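Local coordinates for glycosyltransferase Gtf1 (Streptococcus pneumoniae, PDB 4PQG), which is a GT-B-fold glycosyltransferase that holds uridine-5'-diphosphate between two Rossmann-like domains and carries an additional extended antiparallel beta-sheet, at residues 329-335 / 359-365; 350-354 / 381-387; 399-405 / 417-421. All blocks are in the same frame, centred on the assembly; numbering follows the deposited sequence.

In the fold
All three contacts lie in the C-terminal Rossmann-like domain of the GT-B fold, around a six-stranded parallel sheet. Contact 1 pairs strands 330-334 and 361-365. The helix that connects them, 343-353, supplies one half of contact 2, whose other half is the loop leading into the edge strand 387-391; the segments of contacts 1 and 2 therefore alternate along the chain, and their centres are about 11 Å apart. Contact 3 follows both in sequence. Its strand 404-406 neighbours 330-334, placing its centre about 9 Å from that of contact 1 but about 20 Å from that of contact 2. Contacts 1 and 3 approach uridine-5'-diphosphate, whereas contact 2 belongs to the sheet's periphery.

Contact 1: 329-335 / 359-365; sequences FSLITAS and ELTFDIY
Phe-362 and Thr-333 meet on the helix-covered face of two parallel strands, 330-334 and 361-365, which with helix 343-353 form a beta-alpha-beta crossover of the Rossmann-like domain. Six backbone hydrogen bonds alternate between the strands from Phe-329 O to Ser-335 N. The helix packs over the face carrying Leu-331, Thr-333, Phe-362 and Ile-364, and here the side chains interlock. With CG of Phe-362 anti to its backbone N (chi1 -179°), the ring reaches across to the neighbouring strand. Its CZ comes 3.6 Å from Thr-333 CG2, its edge abuts the backbone carbonyl carbons of Leu-331 and Ile-332, and CG1 of Ile-364 stands 3.6 Å above the plane of the ring, toward its rim. Leu-331 CD1 also packs on Leu-360 CD2 at 3.8 Å.

The other face is more polar. Ile-332 CD1 touches Tyr-365 CE2 at 3.8 Å; the hydroxyl of this tyrosine is hydrogen-bonded to Tyr-402, and its side chain reaches the bound uridine-5'-diphosphate. Asp-363 likewise turns its carboxylate to Tyr-402. Looser still is the beginning of the pair, where the exposed Glu-359 lays CB against Phe-329 CD2 at 3.4 Å while its carboxylate leads away. Nearby, a water donates to Thr-361 OG1 at 3.1 Å and to Leu-331 O at 2.8 Å, so this carbonyl oxygen is gripped twice, its second donor being Asp-363 N at 2.9 Å.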
loop_
_atom_site.group_PDB
_atom_site.type_symbol
_atom_site.label_atom_id
_atom_site.label_comp_id
_atom_site.label_asym_id
_atom_site.label_seq_id
_atom_site.Cartn_x
_atom_site.Cartn_y
_atom_site.Cartn_z
ATOM N N PHE A 329 12.488 23.608 -15.819
ATOM C CA PHE A 329 11.508 24.181 -14.892
ATOM C C PHE A 329 10.387 23.195 -14.508
ATOM O O PHE A 329 9.340 23.604 -14.022
ATOM C CB PHE A 329 10.906 25.480 -15.451
ATOM C CG PHE A 329 11.931 26.527 -15.826
ATOM C CD1 PHE A 329 12.539 27.319 -14.849
ATOM C CD2 PHE A 329 12.274 26.734 -17.157
ATOM C CE1 PHE A 329 13.473 28.292 -15.196
ATOM C CE2 PHE A 329 13.204 27.706 -17.513
ATOM C CZ PHE A 329 13.801 28.486 -16.530
ATOM N N SER A 330 10.603 21.903 -14.736
ATOM C CA SER A 330 9.567 20.911 -14.412
ATOM C C SER A 330 9.633 20.453 -12.948
ATOM O O SER A 330 10.692 20.070 -12.454
ATOM C CB SER A 330 9.625 19.717 -15.375
ATOM O OG SER A 330 10.836 19.007 -15.234
ATOM N N LEU A 331 8.480 20.486 -12.279
ATOM C CA LEU A 331 8.360 20.069 -10.881
ATOM C C LEU A 331 7.499 18.802 -10.761
ATOM O O LEU A 331 6.607 18.567 -11.570
ATOM C CB LEU A 331 7.778 21.212 -10.024
ATOM C CG LEU A 331 8.456 22.592 -10.148
ATOM C CD1 LEU A 331 7.670 23.669 -9.411
ATOM C CD2 LEU A 331 9.895 22.563 -9.665
ATOM N N ILE A 332 7.786 17.987 -9.752
ATOM C CA ILE A 332 7.049 16.737 -9.546
ATOM C C ILE A 332 6.761 16.502 -8.050
ATOM O O ILE A 332 7.538 16.929 -7.192
ATOM C CB ILE A 332 7.777 15.531 -10.233
ATOM C CG1 ILE A 332 6.991 14.219 -10.044
ATOM C CG2 ILE A 332 9.215 15.410 -9.750
ATOM C CD1 ILE A 332 7.659 13.014 -10.679
ATOM N N THR A 333 5.607 15.899 -7.754
ATOM C CA THR A 333 5.347 15.277 -6.454
ATOM C C THR A 333 4.626 13.954 -6.692
ATOM O O THR A 333 3.989 13.766 -7.736
ATOM C CB THR A 333 4.580 16.183 -5.463
ATOM O OG1 THR A 333 4.749 15.671 -4.137
ATOM C CG2 THR A 333 3.099 16.247 -5.765
ATOM N N ALA A 334 4.770 13.025 -5.753
ATOM C CA ALA A 334 4.215 11.677 -5.929
ATOM C C ALA A 334 3.776 11.156 -4.574
ATOM O O ALA A 334 4.601 10.925 -3.690
ATOM C CB ALA A 334 5.228 10.738 -6.583
ATOM N N SER A 335 2.463 11.030 -4.406
ATOM C CA SER A 335 1.880 10.582 -3.144
ATOM C C SER A 335 0.408 10.249 -3.293
ATOM O O SER A 335 -0.266 10.659 -4.264
ATOM C CB SER A 335 2.052 11.655 -2.051
ATOM O OG SER A 335 1.168 12.756 -2.237
ATOM N N GLU A 359 7.667 29.494 -17.041
ATOM C CA GLU A 359 7.950 28.212 -17.679
ATOM C C GLU A 359 7.672 27.014 -16.741
ATOM O O GLU A 359 7.577 25.872 -17.193
ATOM C CB GLU A 359 9.406 28.202 -18.151
ATOM C CG GLU A 359 9.643 27.527 -19.495
ATOM C CD GLU A 359 8.931 28.225 -20.647
ATOM O OE1 GLU A 359 8.713 29.457 -20.581
ATOM O OE2 GLU A 359 8.584 27.535 -21.627
ATOM N N LEU A 360 7.550 27.294 -15.442
ATOM C CA LEU A 360 7.271 26.269 -14.431
ATOM C C LEU A 360 6.141 25.319 -14.801
ATOM O O LEU A 360 5.068 25.763 -15.205
ATOM C CB LEU A 360 6.911 26.920 -13.098
ATOM C CG LEU A 360 8.048 27.256 -12.146
ATOM C CD1 LEU A 360 7.448 27.691 -10.812
ATOM C CD2 LEU A 360 8.994 26.072 -11.976
ATOM N N THR A 361 6.387 24.015 -14.659
ATOM C CA THR A 361 5.293 23.030 -14.647
ATOM C C THR A 361 5.361 22.157 -13.393
ATOM O O THR A 361 6.401 22.068 -12.754
ATOM C CB THR A 361 5.281 22.122 -15.877
ATOM O OG1 THR A 361 6.592 21.572 -16.056
ATOM C CG2 THR A 361 4.830 22.898 -17.129
ATOM N N PHE A 362 4.239 21.521 -13.059
ATOM C CA PHE A 362 4.092 20.753 -11.819
ATOM C C PHE A 362 3.175 19.582 -12.102
ATOM O O PHE A 362 1.986 19.775 -12.293
ATOM C CB PHE A 362 3.497 21.638 -10.700
ATOM C CG PHE A 362 3.327 20.940 -9.362
ATOM C CD1 PHE A 362 4.188 19.912 -8.957
ATOM C CD2 PHE A 362 2.330 21.349 -8.480
ATOM C CE1 PHE A 362 4.034 19.294 -7.714
ATOM C CE2 PHE A 362 2.182 20.738 -7.241
ATOM C CZ PHE A 362 3.035 19.708 -6.859
ATOM N N ASP A 363 3.752 18.380 -12.161
ATOM C CA ASP A 363 2.986 17.142 -12.338
ATOM C C ASP A 363 2.784 16.441 -11.007
ATOM O O ASP A 363 3.726 16.301 -10.219
ATOM C CB ASP A 363 3.673 16.218 -13.356
ATOM C CG ASP A 363 3.431 16.653 -14.798
ATOM O OD1 ASP A 363 2.480 17.440 -15.053
ATOM O OD2 ASP A 363 4.192 16.198 -15.680
ATOM N N ILE A 364 1.542 16.022 -10.763
ATOM C CA ILE A 364 1.135 15.420 -9.493
ATOM C C ILE A 364 0.717 13.964 -9.719
ATOM O O ILE A 364 -0.304 13.699 -10.351
ATOM C CB ILE A 364 -0.011 16.230 -8.818
ATOM C CG1 ILE A 364 0.451 17.653 -8.472
ATOM C CG2 ILE A 364 -0.506 15.539 -7.556
ATOM C CD1 ILE A 364 -0.683 18.617 -8.133
ATOM N N TYR A 365 1.520 13.037 -9.211
ATOM C CA TYR A 365 1.265 11.595 -9.344
ATOM C C TYR A 365 0.620 11.038 -8.079
ATOM O O TYR A 365 0.945 11.460 -6.979
ATOM C CB TYR A 365 2.569 10.854 -9.626
ATOM C CG TYR A 365 3.116 11.149 -11.002
ATOM C CD1 TYR A 365 2.848 10.305 -12.075
ATOM C CD2 TYR A 365 3.882 12.288 -11.234
ATOM C CE1 TYR A 365 3.331 10.576 -13.339
ATOM C CE2 TYR A 365 4.375 12.570 -12.498
ATOM C CZ TYR A 365 4.089 11.717 -13.546
ATOM O OH TYR A 365 4.579 12.003 -14.797
HETATM O O HOH W 1 6.388 19.080 -14.294
#

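Contact 2: 350-354 / 381-387; sequences VIEAH and HQAEDYI
The imidazole of His-354 and the phenol ring of Tyr-386 lie face to face, their centroids 3.6 Å apart and their planes at 11°. CG of Tyr-386 stands between its backbone N and carbonyl carbon (chi1 72°), which carries the ring to His-354. The overlap is offset: His-354 CD2 stands over the centre of the tyrosine ring, whereas Tyr-386 CZ lies nearer the rim of the imidazole. At the edge of the tyrosine, near its plane, are Val-350 CG1 and the backbone CA of Ile-351, the latter 3.4 Å from Tyr-386 OH. A second flat group, His-381, takes Ile-351 CD1 over one face in a CH-pi contact, 4.0 Å from the ring centroid and 29° off the normal.

Ile-351 thus lies between Tyr-386 and His-381. Its CG1 is near the tyrosine hydroxyl, on the side of the ring away from His-354, and also meets Ile-387 CD1 at 3.8 Å, while Val-350 CG1 approaches the same methyl at 4.0 Å. These aliphatic groups join the C-terminal part of helix 343-353 to the loop between helix 371-380 and strand 387-391, on the edge of the Rossmann-like sheet. Helix 371-380 closes with a Schellman motif, Gln-382 adopting positive phi as the C-prime residue. The following turn is tightened by Ala-383 O, which accepts from both Tyr-386 N and Ile-387 N. His-381 ND1 is bonded to Ile-377 O, which should restrict the rotation of its ring.

With no hydrogen bond between the two segments, cohesion rests on dispersion and ring overlap; protonation of His-354 would probably add a cation-pi component to the stack.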
loop_
_atom_site.group_PDB
_atom_site.type_symbol
_atom_site.label_atom_id
_atom_site.label_comp_id
_atom_site.label_asym_id
_atom_site.label_seq_id
_atom_site.Cartn_x
_atom_site.Cartn_y
_atom_site.Cartn_z
ATOM N N VAL A 350 3.139 26.786 -6.383
ATOM C CA VAL A 350 3.531 26.720 -7.790
ATOM C C VAL A 350 2.838 27.815 -8.609
ATOM O O VAL A 350 3.491 28.462 -9.421
ATOM C CB VAL A 350 3.346 25.305 -8.397
ATOM C CG1 VAL A 350 3.622 25.293 -9.898
ATOM C CG2 VAL A 350 4.281 24.327 -7.704
ATOM N N ILE A 351 1.543 28.034 -8.376
ATOM C CA ILE A 351 0.809 29.155 -8.991
ATOM C C ILE A 351 1.521 30.490 -8.751
ATOM O O ILE A 351 1.636 31.311 -9.663
ATOM C CB ILE A 351 -0.660 29.236 -8.494
ATOM C CG1 ILE A 351 -1.449 28.014 -8.968
ATOM C CG2 ILE A 351 -1.348 30.530 -8.957
ATOM C CD1 ILE A 351 -2.719 27.785 -8.166
ATOM N N GLU A 352 2.011 30.676 -7.531
ATOM C CA GLU A 352 2.679 31.901 -7.121
ATOM C C GLU A 352 4.057 32.027 -7.774
ATOM O O GLU A 352 4.381 33.075 -8.345
ATOM C CB GLU A 352 2.765 31.949 -5.590
ATOM C CG GLU A 352 3.378 33.202 -4.988
ATOM C CD GLU A 352 2.492 34.441 -5.107
ATOM O OE1 GLU A 352 1.258 34.310 -5.294
ATOM O OE2 GLU A 352 3.052 35.555 -4.997
ATOM N N ALA A 353 4.852 30.961 -7.714
ATOM C CA ALA A 353 6.186 30.959 -8.307
ATOM C C ALA A 353 6.124 31.170 -9.815
ATOM O O ALA A 353 7.037 31.758 -10.409
ATOM C CB ALA A 353 6.930 29.674 -7.974
ATOM N N HIS A 354 5.038 30.699 -10.421
ATOM C CA HIS A 354 4.813 30.799 -11.861
ATOM C C HIS A 354 4.736 32.236 -12.349
ATOM O O HIS A 354 4.944 32.507 -13.530
ATOM C CB HIS A 354 3.540 30.042 -12.208
ATOM C CG HIS A 354 3.200 30.041 -13.669
ATOM N ND1 HIS A 354 2.349 30.924 -14.209
ATOM C CD2 HIS A 354 3.617 29.214 -14.702
ATOM C CE1 HIS A 354 2.231 30.681 -15.524
ATOM N NE2 HIS A 354 3.006 29.634 -15.824
ATOM N N HIS A 381 -7.504 29.093 -10.755
ATOM C CA HIS A 381 -6.355 29.902 -11.159
ATOM C C HIS A 381 -5.999 29.741 -12.620
ATOM O O HIS A 381 -4.974 30.249 -13.074
ATOM C CB HIS A 381 -5.158 29.638 -10.235
ATOM C CG HIS A 381 -5.355 30.159 -8.818
ATOM N ND1 HIS A 381 -6.021 29.463 -7.868
ATOM C CD2 HIS A 381 -4.964 31.353 -8.221
ATOM C CE1 HIS A 381 -6.049 30.175 -6.727
ATOM N NE2 HIS A 381 -5.399 31.326 -6.941
ATOM N N GLN A 382 -6.863 29.052 -13.371
ATOM C CA GLN A 382 -6.622 28.726 -14.786
ATOM C C GLN A 382 -5.226 28.132 -15.020
ATOM O O GLN A 382 -4.516 28.493 -15.966
ATOM C CB GLN A 382 -6.898 29.940 -15.697
ATOM C CG GLN A 382 -8.382 30.288 -15.801
ATOM C CD GLN A 382 -8.654 31.704 -16.313
ATOM O OE1 GLN A 382 -8.040 32.173 -17.284
ATOM N NE2 GLN A 382 -9.602 32.379 -15.674
ATOM N N ALA A 383 -4.846 27.200 -14.154
ATOM C CA ALA A 383 -3.502 26.655 -14.171
ATOM C C ALA A 383 -3.404 25.300 -14.884
ATOM O O ALA A 383 -2.349 24.664 -14.875
ATOM C CB ALA A 383 -2.960 26.576 -12.745
ATOM N N GLU A 384 -4.491 24.881 -15.526
ATOM C CA GLU A 384 -4.549 23.584 -16.226
ATOM C C GLU A 384 -3.393 23.288 -17.183
ATOM O O GLU A 384 -3.018 22.138 -17.352
ATOM C CB GLU A 384 -5.874 23.414 -16.986
ATOM C CG GLU A 384 -7.114 23.379 -16.104
ATOM C CD GLU A 384 -7.813 24.723 -16.030
ATOM O OE1 GLU A 384 -7.138 25.762 -16.152
ATOM O OE2 GLU A 384 -9.045 24.744 -15.847
ATOM N N ASP A 385 -2.849 24.319 -17.822
ATOM C CA ASP A 385 -1.816 24.125 -18.829
ATOM C C ASP A 385 -0.452 23.810 -18.234
ATOM O O ASP A 385 0.411 23.285 -18.934
ATOM C CB ASP A 385 -1.731 25.330 -19.784
ATOM C CG ASP A 385 -2.904 25.388 -20.759
ATOM O OD1 ASP A 385 -3.640 24.380 -20.893
ATOM O OD2 ASP A 385 -3.092 26.448 -21.395
ATOM N N TYR A 386 -0.269 24.107 -16.949
ATOM C CA TYR A 386 1.025 23.885 -16.298
ATOM C C TYR A 386 1.011 23.092 -14.976
ATOM O O TYR A 386 2.080 22.748 -14.449
ATOM C CB TYR A 386 1.790 25.206 -16.156
ATOM C CG TYR A 386 1.281 26.194 -15.120
ATOM C CD1 TYR A 386 1.870 26.271 -13.863
ATOM C CD2 TYR A 386 0.251 27.093 -15.418
ATOM C CE1 TYR A 386 1.429 27.181 -12.911
ATOM C CE2 TYR A 386 -0.194 28.019 -14.472
ATOM C CZ TYR A 386 0.403 28.056 -13.222
ATOM O OH TYR A 386 -0.012 28.960 -12.270
ATOM N N ILE A 387 -0.183 22.831 -14.440
ATOM C CA ILE A 387 -0.355 21.941 -13.277
ATOM C C ILE A 387 -1.364 20.841 -13.627
ATOM O O ILE A 387 -2.518 21.137 -13.990
ATOM C CB ILE A 387 -0.797 22.693 -11.993
ATOM C CG1 ILE A 387 0.164 23.847 -11.684
ATOM C CG2 ILE A 387 -0.830 21.743 -10.791
ATOM C CD1 ILE A 387 -0.300 24.803 -10.600
#

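Contact 3: 399-405 / 417-421; sequences YSQYEVY and TLMEA. With UDP (uridine-5'-diphosphate), chain C.
Glu-420 leaves its helix against the ring of Tyr-399: CB lies 3.3 Å from Tyr-399 CE2, close to CZ as well. From there CG points anti to the carbonyl carbon (chi1 -71°) and the extended chain carries the carboxylate to the ribose of uridine-5'-diphosphate. CD comes 3.3 Å from the nucleotide O2'. OE1 accepts two hydrogen bonds, 2.6 Å from O2' of the nucleotide and 2.7 Å from Tyr-399 OH, the phenol arriving on the anti side, 19° out of the carboxylate plane; Tyr-399, a second-shell residue, is thus placed to orient the carboxylate. OE2 takes O3' of the ribose at 3.1 Å and is also bonded to Tyr-31.

Glu-420 ends the EX7E motif, begun by Glu-412, that is familiar in group 1 glycosyltransferases. Its helix belongs to a beta-alpha-beta unit of the Rossmann-like domain: strand 404-406, helix 416-423, strand 428-431. The helix backbone lies over one face of the Tyr-399 ring, Ala-421 N standing above its centre. Tyr-405, from the strand, packs CD1 on Ala-421 CB at 3.8 Å and CE2 on Leu-418 CD2; its hydroxyl lies 2.9 Å from Thr-417 OG1, whose proton could also turn, weakly, to Ala-334 O, and accepts from Ala-334 N. Near the start of the helix, where its dipole may favour an anion, Thr-417 N donates to O2A of the nucleotide at 3.2 Å, almost straight at 173°.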
loop_
_atom_site.group_PDB
_atom_site.type_symbol
_atom_site.label_atom_id
_atom_site.label_comp_id
_atom_site.label_asym_id
_atom_site.label_seq_id
_atom_site.Cartn_x
_atom_site.Cartn_y
_atom_site.Cartn_z
ATOM N N TYR A 399 10.664 9.887 -12.664
ATOM C CA TYR A 399 11.331 10.901 -11.849
ATOM C C TYR A 399 12.442 11.634 -12.596
ATOM O O TYR A 399 12.543 12.855 -12.512
ATOM C CB TYR A 399 11.981 10.258 -10.637
ATOM C CG TYR A 399 11.066 9.767 -9.542
ATOM C CD1 TYR A 399 10.426 10.666 -8.685
ATOM C CD2 TYR A 399 10.899 8.398 -9.315
ATOM C CE1 TYR A 399 9.618 10.218 -7.655
ATOM C CE2 TYR A 399 10.088 7.938 -8.289
ATOM C CZ TYR A 399 9.452 8.853 -7.459
ATOM O OH TYR A 399 8.658 8.417 -6.420
ATOM N N SER A 400 13.284 10.879 -13.295
ATOM C CA SER A 400 14.457 11.452 -13.955
ATOM C C SER A 400 14.107 12.244 -15.235
ATOM O O SER A 400 15.005 12.712 -15.946
ATOM C CB SER A 400 15.528 10.373 -14.197
ATOM O OG SER A 400 15.029 9.336 -15.020
ATOM N N GLN A 401 12.809 12.413 -15.501
ATOM C CA GLN A 401 12.323 13.307 -16.563
ATOM C C GLN A 401 12.072 14.732 -16.033
ATOM O O GLN A 401 11.728 15.641 -16.788
ATOM C CB GLN A 401 11.049 12.762 -17.191
ATOM C CG GLN A 401 11.220 11.407 -17.863
ATOM C CD GLN A 401 9.942 10.901 -18.503
ATOM O OE1 GLN A 401 9.349 11.566 -19.350
ATOM N NE2 GLN A 401 9.518 9.706 -18.110
ATOM N N TYR A 402 12.274 14.917 -14.732
ATOM C CA TYR A 402 11.952 16.177 -14.064
ATOM C C TYR A 402 13.184 16.825 -13.431
ATOM O O TYR A 402 14.245 16.211 -13.331
ATOM C CB TYR A 402 10.854 15.950 -13.005
ATOM C CG TYR A 402 9.518 15.520 -13.579
ATOM C CD1 TYR A 402 8.517 16.453 -13.825
ATOM C CD2 TYR A 402 9.258 14.170 -13.881
ATOM C CE1 TYR A 402 7.292 16.068 -14.343
ATOM C CE2 TYR A 402 8.033 13.778 -14.399
ATOM C CZ TYR A 402 7.059 14.733 -14.629
ATOM O OH TYR A 402 5.843 14.374 -15.144
ATOM N N GLU A 403 13.041 18.068 -12.988
ATOM C CA GLU A 403 14.159 18.748 -12.381
ATOM C C GLU A 403 14.168 18.723 -10.861
ATOM O O GLU A 403 15.211 18.432 -10.264
ATOM C CB GLU A 403 14.292 20.169 -12.926
ATOM C CG GLU A 403 14.796 20.180 -14.365
ATOM C CD GLU A 403 15.069 21.574 -14.897
ATOM O OE1 GLU A 403 14.453 22.546 -14.404
ATOM O OE2 GLU A 403 15.899 21.692 -15.824
ATOM N N VAL A 404 13.019 19.009 -10.242
ATOM C CA VAL A 404 12.947 19.169 -8.794
ATOM C C VAL A 404 11.689 18.482 -8.238
ATOM O O VAL A 404 10.632 18.518 -8.867
ATOM C CB VAL A 404 12.920 20.665 -8.387
ATOM C CG1 VAL A 404 12.773 20.826 -6.864
ATOM C CG2 VAL A 404 14.173 21.398 -8.878
ATOM N N TYR A 405 11.826 17.880 -7.059
ATOM C CA TYR A 405 10.714 17.236 -6.361
ATOM C C TYR A 405 10.247 18.134 -5.216
ATOM O O TYR A 405 11.075 18.650 -4.468
ATOM C CB TYR A 405 11.148 15.867 -5.799
ATOM C CG TYR A 405 10.001 15.083 -5.178
ATOM C CD1 TYR A 405 9.327 14.103 -5.906
ATOM C CD2 TYR A 405 9.589 15.329 -3.861
ATOM C CE1 TYR A 405 8.262 13.398 -5.344
ATOM C CE2 TYR A 405 8.520 14.637 -3.297
ATOM C CZ TYR A 405 7.865 13.677 -4.042
ATOM O OH TYR A 405 6.805 12.990 -3.483
ATOM N N THR A 417 8.953 7.878 -1.924
ATOM C CA THR A 417 9.123 8.786 -3.080
ATOM C C THR A 417 10.276 9.796 -2.897
ATOM O O THR A 417 10.814 10.300 -3.887
ATOM C CB THR A 417 7.855 9.572 -3.446
ATOM O OG1 THR A 417 7.490 10.427 -2.348
ATOM C CG2 THR A 417 6.704 8.609 -3.817
ATOM N N LEU A 418 10.642 10.087 -1.649
ATOM C CA LEU A 418 11.801 10.948 -1.385
ATOM C C LEU A 418 13.102 10.213 -1.748
ATOM O O LEU A 418 13.980 10.769 -2.399
ATOM C CB LEU A 418 11.826 11.403 0.077
ATOM C CG LEU A 418 10.573 12.023 0.714
ATOM C CD1 LEU A 418 10.852 12.345 2.172
ATOM C CD2 LEU A 418 10.109 13.260 -0.050
ATOM N N MET A 419 13.196 8.956 -1.343
ATOM C CA MET A 419 14.320 8.080 -1.712
ATOM C C MET A 419 14.376 7.864 -3.222
ATOM O O MET A 419 15.431 7.983 -3.856
ATOM C CB MET A 419 14.195 6.724 -1.003
ATOM C CG MET A 419 15.338 5.757 -1.318
ATOM S SD MET A 419 14.940 4.055 -0.892
ATOM C CE MET A 419 13.771 3.690 -2.206
ATOM N N GLU A 420 13.224 7.547 -3.794
ATOM C CA GLU A 420 13.116 7.353 -5.224
ATOM C C GLU A 420 13.520 8.623 -5.963
ATOM O O GLU A 420 14.323 8.566 -6.905
ATOM C CB GLU A 420 11.701 6.888 -5.595
ATOM C CG GLU A 420 11.411 5.445 -5.154
ATOM C CD GLU A 420 9.916 5.083 -5.082
ATOM O OE1 GLU A 420 9.085 5.812 -5.675
ATOM O OE2 GLU A 420 9.589 4.068 -4.409
ATOM N N ALA A 421 12.997 9.767 -5.522
ATOM C CA ALA A 421 13.358 11.059 -6.119
ATOM C C ALA A 421 14.878 11.344 -6.104
ATOM O O ALA A 421 15.438 11.695 -7.132
ATOM C CB ALA A 421 12.563 12.192 -5.467
HETATM N N1 UDP C . 3.542 5.536 -5.850
HETATM C C2 UDP C . 3.376 5.014 -7.151
HETATM N N3 UDP C . 2.761 5.748 -8.067
HETATM C C4 UDP C . 2.278 6.971 -7.810
HETATM C C5 UDP C . 2.415 7.523 -6.533
HETATM C C6 UDP C . 3.071 6.766 -5.555
HETATM O O2 UDP C . 3.812 3.876 -7.458
HETATM O O4 UDP C . 1.712 7.598 -8.734
HETATM C "C1'" UDP C . 4.266 4.716 -4.867
HETATM C "C2'" UDP C . 5.659 5.308 -4.667
HETATM O "O2'" UDP C . 6.631 4.852 -5.629
HETATM C "C3'" UDP C . 6.043 4.908 -3.253
HETATM C "C4'" UDP C . 4.701 4.713 -2.551
HETATM O "O4'" UDP C . 3.683 4.766 -3.564
HETATM O "O3'" UDP C . 6.759 3.668 -3.254
HETATM C "C5'" UDP C . 4.404 5.808 -1.528
HETATM O "O5'" UDP C . 5.253 5.617 -0.409
HETATM P PA UDP C . 5.638 6.831 0.568
HETATM O O1A UDP C . 6.526 6.302 1.662
HETATM O O2A UDP C . 6.157 7.944 -0.310
HETATM O O3A UDP C . 4.255 7.471 1.097
HETATM P PB UDP C . 3.067 6.844 1.983
HETATM O O1B UDP C . 2.715 7.952 2.949
HETATM O O2B UDP C . 1.975 6.504 0.982
HETATM O O3B UDP C . 3.660 5.651 2.709
#